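Local coordinates for osmolarity sensor protein EnvZ (Escherichia coli, PDB 5XGA), which senses osmolarity as a histidine kinase of the inner membrane and probably passes the signal to the response regulator OmpR by phosphorylation, at residues A[14-18]-A[75-79]; A[18-22]-A[81-85]; A[4-10]-A[116-120]. All coordinates share one frame; numbering follows the deposited sequence.

From the N terminus, residues 4-10 lead into helix 10-24 and pair with residues 116-120, so that contact 3 closes the widest loop and brings the two ends of the modelled chain together. Contacts 1 and 2 both lie within that loop. Helix 10-24 meets helix 73-83 first through 14-18 with 75-79, then through 18-22 with 81-85. Both start from the same part of helix 10-24, overlapping at Ala18, and their partners follow one another along helix 73-83. Together they join the two helices lying beside each other on the five-stranded antiparallel sheet. Contact 3 meets contact 1 where Leu10 CD2 packs on Leu75 CD1 at 4.0 Å.

Contact 1: A[14-18]-A[75-79]; sequences NKVLA and LSHQM
Leu75 starts the contact by lying against the amide of Asn14, its CB 3.8 Å from Asn14 OD1 and its CD2 close to Asn14 CG. This is a helix pair of an alpha+beta domain, the periplasmic part of a sensor kinase: helices 10-24 and 73-83 run roughly parallel on one antiparallel sheet, the short segments crossing at -31° with their axes 10.0 Å apart. One turn on, Gln78 stretches fully extended across the gap, and its side chain and that of Asn14 reach past one another from opposite helices. The two amide planes are inclined by 25°, and Gln78 NE2 donates to Asn14 OD1 at 2.9 Å, in the carbonyl plane and on a lone pair. The other end of the same amide is taken as well: Lys15, bent in its outer torsions, curls back so that its NZ reaches Gln78 OE1 at 2.9 Å, approaching from above the carbonyl plane. The two bonds, one at each end, fix which way round the Gln78 amide lies. Met79 works on the buried side, toward the sheet, where it also touches Thr87, Val89 and Leu102. Its chain, bent at chi2 (74°), sets SD 3.6 Å from Ala18 CB, and its methyl CE rests 3.8 Å from Leu17 CD2. That CE also sits 3.4 Å from Asn14 ND2, a buried amide nitrogen that has no polar partner in the model.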
loop_
_atom_site.group_PDB
_atom_site.type_symbol
_atom_site.label_atom_id
_atom_site.label_comp_id
_atom_site.label_asym_id
_atom_site.label_seq_id
_atom_site.Cartn_x
_atom_site.Cartn_y
_atom_site.Cartn_z
ATOM N N ASN A 14 4.572 -3.025 -5.411
ATOM C CA ASN A 14 3.690 -3.732 -4.481
ATOM C C ASN A 14 4.464 -4.322 -3.298
ATOM O O ASN A 14 3.989 -4.303 -2.148
ATOM C CB ASN A 14 2.924 -4.837 -5.223
ATOM C CG ASN A 14 1.715 -5.324 -4.460
ATOM O OD1 ASN A 14 1.643 -6.494 -4.038
ATOM N ND2 ASN A 14 0.745 -4.433 -4.279
ATOM N N LYS A 15 5.649 -4.862 -3.574
ATOM C CA LYS A 15 6.462 -5.446 -2.504
ATOM C C LYS A 15 6.889 -4.369 -1.527
ATOM O O LYS A 15 6.843 -4.551 -0.305
ATOM C CB LYS A 15 7.705 -6.144 -3.057
ATOM C CG LYS A 15 7.434 -7.353 -3.929
ATOM C CD LYS A 15 8.729 -8.111 -4.230
ATOM C CE LYS A 15 8.995 -9.158 -3.158
ATOM N NZ LYS A 15 7.836 -10.103 -3.036
ATOM N N VAL A 16 7.328 -3.247 -2.084
ATOM C CA VAL A 16 7.758 -2.103 -1.290
ATOM C C VAL A 16 6.613 -1.562 -0.449
ATOM O O VAL A 16 6.729 -1.394 0.767
ATOM C CB VAL A 16 8.294 -0.989 -2.193
ATOM C CG1 VAL A 16 8.363 0.320 -1.421
ATOM C CG2 VAL A 16 9.653 -1.392 -2.758
ATOM N N LEU A 17 5.498 -1.303 -1.115
ATOM C CA LEU A 17 4.299 -0.814 -0.456
ATOM C C LEU A 17 3.862 -1.713 0.706
ATOM O O LEU A 17 3.516 -1.232 1.788
ATOM C CB LEU A 17 3.179 -0.707 -1.482
ATOM C CG LEU A 17 1.827 -0.227 -1.003
ATOM C CD1 LEU A 17 1.945 1.175 -0.470
ATOM C CD2 LEU A 17 0.847 -0.297 -2.170
ATOM N N ALA A 18 3.870 -3.017 0.473
ATOM C CA ALA A 18 3.417 -3.976 1.484
ATOM C C ALA A 18 4.260 -3.893 2.748
ATOM O O ALA A 18 3.736 -3.839 3.865
ATOM C CB ALA A 18 3.449 -5.387 0.919
ATOM N N LEU A 75 -1.201 -9.711 -6.751
ATOM C CA LEU A 75 -0.816 -8.582 -5.903
ATOM C C LEU A 75 -1.624 -8.568 -4.604
ATOM O O LEU A 75 -1.089 -8.271 -3.534
ATOM C CB LEU A 75 -1.000 -7.257 -6.639
ATOM C CG LEU A 75 -0.206 -7.010 -7.931
ATOM C CD1 LEU A 75 -0.443 -5.591 -8.390
ATOM C CD2 LEU A 75 1.295 -7.281 -7.756
ATOM N N SER A 76 -2.920 -8.867 -4.702
ATOM C CA SER A 76 -3.769 -8.871 -3.513
ATOM C C SER A 76 -3.323 -9.942 -2.510
ATOM O O SER A 76 -3.291 -9.700 -1.308
ATOM C CB SER A 76 -5.241 -9.083 -3.899
ATOM O OG SER A 76 -5.692 -8.072 -4.796
ATOM N N HIS A 77 -3.002 -11.136 -2.994
ATOM C CA HIS A 77 -2.547 -12.197 -2.090
ATOM C C HIS A 77 -1.170 -11.865 -1.509
ATOM O O HIS A 77 -0.918 -12.057 -0.312
ATOM C CB HIS A 77 -2.496 -13.536 -2.811
ATOM C CG HIS A 77 -3.803 -14.252 -2.839
ATOM N ND1 HIS A 77 -4.205 -15.106 -1.832
ATOM C CD2 HIS A 77 -4.809 -14.237 -3.744
ATOM C CE1 HIS A 77 -5.399 -15.591 -2.120
ATOM N NE2 HIS A 77 -5.789 -15.076 -3.273
ATOM N N GLN A 78 -0.288 -11.362 -2.368
ATOM C CA GLN A 78 1.052 -10.972 -1.946
ATOM C C GLN A 78 0.951 -9.900 -0.859
ATOM O O GLN A 78 1.643 -9.958 0.147
ATOM C CB GLN A 78 1.875 -10.468 -3.140
ATOM C CG GLN A 78 3.301 -10.035 -2.767
ATOM C CD GLN A 78 4.131 -9.545 -3.957
ATOM O OE1 GLN A 78 5.205 -10.082 -4.240
ATOM N NE2 GLN A 78 3.642 -8.515 -4.643
ATOM N N MET A 79 0.070 -8.931 -1.060
ATOM C CA MET A 79 -0.163 -7.892 -0.063
ATOM C C MET A 79 -0.794 -8.497 1.194
ATOM O O MET A 79 -0.344 -8.232 2.307
ATOM C CB MET A 79 -1.057 -6.790 -0.644
ATOM C CG MET A 79 -1.431 -5.684 0.347
ATOM S SD MET A 79 -0.060 -4.555 0.707
ATOM C CE MET A 79 0.270 -3.869 -0.933
#

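Contact 2: A[18-22]-A[81-85]; sequences AYEVR and QQLGG
Leu83 brings one methyl, CD2, against the backbone of helix 10-24: it lies 3.3 Å from Ala18 O and 3.7 Å from Arg22 N, up against the peptide groups of the turn held by the 2.9 Å bond from Arg22 N to Ala18 O. Val21 crosses the leucine obliquely, and its CG1 meets both methyls, CD2 at 3.8 Å and CD1 at a similar distance. CG of Leu83 is anti to the carbonyl carbon (chi1 -59°), which turns the branched end toward helix 10-24. Here helix 73-83 comes to its end beside the C-terminal half of helix 10-24, and Gly84, with positive phi, takes the chain out of the helix. Leu83 also packs on Met25 and Trp105; Met25 lines a pocket holding a CHAPS molecule, and the side chain of Val21 comes within about 4 Å of bound CHAPS. Toward the outside, Gln82 sets its CB 3.8 Å from Ala18 CB, while its amide bends off at chi2. Arg22 runs extended from CG to NE past the carbonyl of Gln82, and its aliphatic part does the touching: CD approaches Gln82 O to 3.2 Å, with NE further off at 3.8 Å.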
loop_
_atom_site.group_PDB
_atom_site.type_symbol
_atom_site.label_atom_id
_atom_site.label_comp_id
_atom_site.label_asym_id
_atom_site.label_seq_id
_atom_site.Cartn_x
_atom_site.Cartn_y
_atom_site.Cartn_z
ATOM N N ALA A 18 3.870 -3.017 0.473
ATOM C CA ALA A 18 3.417 -3.976 1.484
ATOM C C ALA A 18 4.260 -3.893 2.748
ATOM O O ALA A 18 3.736 -3.839 3.865
ATOM C CB ALA A 18 3.449 -5.387 0.919
ATOM N N TYR A 19 5.574 -3.895 2.565
ATOM C CA TYR A 19 6.500 -3.804 3.684
ATOM C C TYR A 19 6.311 -2.524 4.476
ATOM O O TYR A 19 6.254 -2.551 5.704
ATOM C CB TYR A 19 7.947 -3.891 3.215
ATOM C CG TYR A 19 8.862 -4.093 4.395
ATOM C CD1 TYR A 19 8.690 -5.186 5.235
ATOM C CD2 TYR A 19 9.863 -3.179 4.703
ATOM C CE1 TYR A 19 9.504 -5.384 6.342
ATOM C CE2 TYR A 19 10.689 -3.371 5.811
ATOM C CZ TYR A 19 10.497 -4.474 6.627
ATOM O OH TYR A 19 11.296 -4.683 7.729
ATOM N N GLU A 20 6.199 -1.399 3.775
ATOM C CA GLU A 20 6.036 -0.112 4.441
ATOM C C GLU A 20 4.667 0.020 5.099
ATOM O O GLU A 20 4.568 0.529 6.205
ATOM C CB GLU A 20 6.272 1.043 3.445
ATOM C CG GLU A 20 7.632 0.959 2.772
ATOM C CD GLU A 20 8.105 2.278 2.173
ATOM O OE1 GLU A 20 7.404 3.300 2.320
ATOM O OE2 GLU A 20 9.194 2.293 1.566
ATOM N N VAL A 21 3.604 -0.431 4.431
ATOM C CA VAL A 21 2.291 -0.398 5.068
ATOM C C VAL A 21 2.259 -1.287 6.313
ATOM O O VAL A 21 1.592 -0.969 7.301
ATOM C CB VAL A 21 1.195 -0.827 4.113
ATOM C CG1 VAL A 21 -0.104 -1.062 4.880
ATOM C CG2 VAL A 21 1.009 0.249 3.052
ATOM N N ARG A 22 2.991 -2.389 6.264
ATOM C CA ARG A 22 3.080 -3.277 7.418
ATOM C C ARG A 22 3.641 -2.502 8.619
ATOM O O ARG A 22 3.166 -2.635 9.747
ATOM C CB ARG A 22 3.953 -4.486 7.085
ATOM C CG ARG A 22 3.899 -5.576 8.124
ATOM C CD ARG A 22 4.792 -6.733 7.744
ATOM N NE ARG A 22 5.114 -7.531 8.923
ATOM C CZ ARG A 22 6.159 -8.347 9.005
ATOM N NH1 ARG A 22 6.978 -8.482 7.971
ATOM N NH2 ARG A 22 6.381 -9.026 10.124
ATOM N N GLN A 81 -0.639 -11.473 2.435
ATOM C CA GLN A 81 0.346 -12.266 3.167
ATOM C C GLN A 81 1.306 -11.403 3.978
ATOM O O GLN A 81 1.686 -11.775 5.080
ATOM C CB GLN A 81 1.139 -13.145 2.203
ATOM C CG GLN A 81 1.335 -14.564 2.690
ATOM C CD GLN A 81 1.265 -15.565 1.558
ATOM O OE1 GLN A 81 1.442 -15.210 0.388
ATOM N NE2 GLN A 81 0.992 -16.823 1.894
ATOM N N GLN A 82 1.711 -10.257 3.436
ATOM C CA GLN A 82 2.651 -9.384 4.138
ATOM C C GLN A 82 1.968 -8.604 5.243
ATOM O O GLN A 82 2.527 -8.416 6.322
ATOM C CB GLN A 82 3.321 -8.409 3.165
ATOM C CG GLN A 82 4.363 -9.036 2.275
ATOM C CD GLN A 82 5.541 -9.580 3.057
ATOM O OE1 GLN A 82 6.232 -8.844 3.774
ATOM N NE2 GLN A 82 5.772 -10.881 2.926
ATOM N N LEU A 83 0.760 -8.126 4.976
ATOM C CA LEU A 83 0.038 -7.341 5.977
ATOM C C LEU A 83 -0.586 -8.237 7.024
ATOM O O LEU A 83 -0.957 -7.770 8.102
ATOM C CB LEU A 83 -1.056 -6.483 5.334
ATOM C CG LEU A 83 -0.593 -5.478 4.273
ATOM C CD1 LEU A 83 -1.708 -4.485 3.961
ATOM C CD2 LEU A 83 0.679 -4.755 4.713
ATOM N N GLY A 84 -0.737 -9.514 6.689
ATOM C CA GLY A 84 -1.251 -10.502 7.629
ATOM C C GLY A 84 -2.752 -10.486 7.851
ATOM O O GLY A 84 -3.227 -10.804 8.944
ATOM N N GLY A 85 -3.503 -10.129 6.817
ATOM C CA GLY A 85 -4.955 -10.102 6.891
ATOM C C GLY A 85 -5.552 -9.920 5.507
ATOM O O GLY A 85 -4.826 -9.574 4.575
#

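Contact 3: A[4-10]-A[116-120]; sequences FAILPSL and LTEIH
A short antiparallel bridge with a classic beta bulge holds the segment ahead of helix 10-24 against the one that follows strand 110-115. Ile6 and Ile119 form the hydrogen-bonded pair: Ile119 N donates to Ile6 O at 2.7 Å, almost perfectly straight at 179°, and Ile6 N returns a bond to Ile119 O at 3.1 Å. The bulge comes from Ala5, whose N makes a second, weak bond to the same Ile119 O, so two successive residues face one carbonyl. Within the same pair, the CB atoms of Ile6 and Ile119 lie 4.1 Å apart.

Toward the N terminus, Glu118 reaches Phe4 with its chain extended. The carboxylate stands steeply to the ring, the planes 75° apart, and its OE1 comes in at the ring edge, 3.1 Å from Phe4 CD1. That is where a carboxylate oxygen can meet the weakly positive ring hydrogens. At the other end apolar side chains take over. Pro8 and Leu116 run alongside, pointing opposite ways, with Pro8 CG 4.1 Å from Leu116 CD2, a methyl that also approaches the backbone atom Pro8 O. Leu10 lies at a slant to Leu116, its CD1 4.1 Å from Leu116 CD1, and both leucines also touch Pro98. Ser9, the N-cap residue, bonds through OG to Gln12 N at the start of helix 10-24. Ala5 and Ile6 together opposite the single residue Ile119 are the signature of a classic beta bulge, here at the one antiparallel bridge tying the two ends of the modelled chain.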
loop_
_atom_site.group_PDB
_atom_site.type_symbol
_atom_site.label_atom_id
_atom_site.label_comp_id
_atom_site.label_asym_id
_atom_site.label_seq_id
_atom_site.Cartn_x
_atom_site.Cartn_y
_atom_site.Cartn_z
ATOM N N PHE A 4 17.312 10.854 -9.134
ATOM C CA PHE A 4 16.580 9.632 -9.465
ATOM C C PHE A 4 17.403 8.394 -9.116
ATOM O O PHE A 4 18.637 8.427 -9.107
ATOM C CB PHE A 4 16.197 9.647 -10.955
ATOM C CG PHE A 4 15.845 8.297 -11.523
ATOM C CD1 PHE A 4 14.589 7.744 -11.316
ATOM C CD2 PHE A 4 16.765 7.593 -12.286
ATOM C CE1 PHE A 4 14.265 6.501 -11.849
ATOM C CE2 PHE A 4 16.453 6.355 -12.819
ATOM C CZ PHE A 4 15.199 5.805 -12.601
ATOM N N ALA A 5 16.715 7.309 -8.796
ATOM C CA ALA A 5 17.400 6.075 -8.466
ATOM C C ALA A 5 16.693 4.879 -9.110
ATOM O O ALA A 5 17.333 4.070 -9.780
ATOM C CB ALA A 5 17.493 5.903 -6.963
ATOM N N ILE A 6 15.379 4.778 -8.927
ATOM C CA ILE A 6 14.635 3.643 -9.474
ATOM C C ILE A 6 13.227 4.007 -9.941
ATOM O O ILE A 6 12.498 4.715 -9.244
ATOM C CB ILE A 6 14.503 2.507 -8.435
ATOM C CG1 ILE A 6 15.844 2.187 -7.790
ATOM C CG2 ILE A 6 13.891 1.252 -9.067
ATOM C CD1 ILE A 6 15.776 1.042 -6.805
ATOM N N LEU A 7 12.847 3.517 -11.118
ATOM C CA LEU A 7 11.431 3.494 -11.513
ATOM C C LEU A 7 10.961 2.049 -11.403
ATOM O O LEU A 7 11.260 1.221 -12.263
ATOM C CB LEU A 7 11.217 4.023 -12.928
ATOM C CG LEU A 7 9.747 4.147 -13.365
ATOM C CD1 LEU A 7 9.032 5.296 -12.637
ATOM C CD2 LEU A 7 9.621 4.316 -14.885
ATOM N N PRO A 8 10.252 1.729 -10.320
ATOM C CA PRO A 8 10.000 0.315 -10.046
ATOM C C PRO A 8 8.870 -0.236 -10.882
ATOM O O PRO A 8 7.943 0.504 -11.231
ATOM C CB PRO A 8 9.622 0.313 -8.566
ATOM C CG PRO A 8 8.896 1.629 -8.407
ATOM C CD PRO A 8 9.696 2.602 -9.273
ATOM N N SER A 9 8.947 -1.533 -11.181
ATOM C CA SER A 9 7.834 -2.254 -11.762
ATOM C C SER A 9 6.661 -2.214 -10.802
ATOM O O SER A 9 6.825 -1.938 -9.615
ATOM C CB SER A 9 8.206 -3.714 -12.051
ATOM O OG SER A 9 8.455 -4.402 -10.831
ATOM N N LEU A 10 5.478 -2.506 -11.317
ATOM C CA LEU A 10 4.308 -2.638 -10.471
ATOM C C LEU A 10 4.538 -3.720 -9.416
ATOM O O LEU A 10 4.166 -3.558 -8.254
ATOM C CB LEU A 10 3.083 -2.965 -11.328
ATOM C CG LEU A 10 1.758 -2.906 -10.586
ATOM C CD1 LEU A 10 1.495 -1.490 -10.097
ATOM C CD2 LEU A 10 0.642 -3.392 -11.510
ATOM N N LEU A 116 2.221 4.987 -7.994
ATOM C CA LEU A 116 3.565 4.462 -8.211
ATOM C C LEU A 116 4.471 5.615 -8.642
ATOM O O LEU A 116 4.169 6.310 -9.610
ATOM C CB LEU A 116 3.555 3.343 -9.264
ATOM C CG LEU A 116 4.852 2.555 -9.506
ATOM C CD1 LEU A 116 4.528 1.203 -10.108
ATOM C CD2 LEU A 116 5.802 3.312 -10.417
ATOM N N THR A 117 5.569 5.833 -7.928
ATOM C CA THR A 117 6.453 6.945 -8.263
ATOM C C THR A 117 7.910 6.530 -8.310
ATOM O O THR A 117 8.270 5.441 -7.873
ATOM C CB THR A 117 6.323 8.101 -7.251
ATOM O OG1 THR A 117 6.774 7.655 -5.969
ATOM C CG2 THR A 117 4.879 8.552 -7.135
ATOM N N GLU A 118 8.744 7.411 -8.854
ATOM C CA GLU A 118 10.184 7.243 -8.774
ATOM C C GLU A 118 10.623 7.063 -7.334
ATOM O O GLU A 118 10.029 7.619 -6.412
ATOM C CB GLU A 118 10.917 8.449 -9.369
ATOM C CG GLU A 118 10.897 8.539 -10.876
ATOM C CD GLU A 118 11.825 9.621 -11.384
ATOM O OE1 GLU A 118 12.693 10.068 -10.598
ATOM O OE2 GLU A 118 11.683 10.022 -12.558
ATOM N N ILE A 119 11.666 6.268 -7.156
ATOM C CA ILE A 119 12.375 6.188 -5.897
ATOM C C ILE A 119 13.661 7.001 -6.011
ATOM O O ILE A 119 14.329 6.969 -7.049
ATOM C CB ILE A 119 12.694 4.751 -5.538
ATOM C CG1 ILE A 119 11.388 3.974 -5.329
ATOM C CG2 ILE A 119 13.585 4.705 -4.311
ATOM C CD1 ILE A 119 11.595 2.490 -5.207
ATOM N N HIS A 120 14.002 7.738 -4.956
ATOM C CA HIS A 120 15.147 8.648 -5.010
ATOM C C HIS A 120 16.264 8.248 -4.049
ATOM O O HIS A 120 17.428 8.602 -4.257
ATOM C CB HIS A 120 14.691 10.079 -4.716
ATOM C CG HIS A 120 13.574 10.547 -5.595
ATOM N ND1 HIS A 120 13.728 10.760 -6.950
ATOM C CD2 HIS A 120 12.283 10.846 -5.313
ATOM C CE1 HIS A 120 12.582 11.168 -7.463
ATOM N NE2 HIS A 120 11.688 11.227 -6.491
#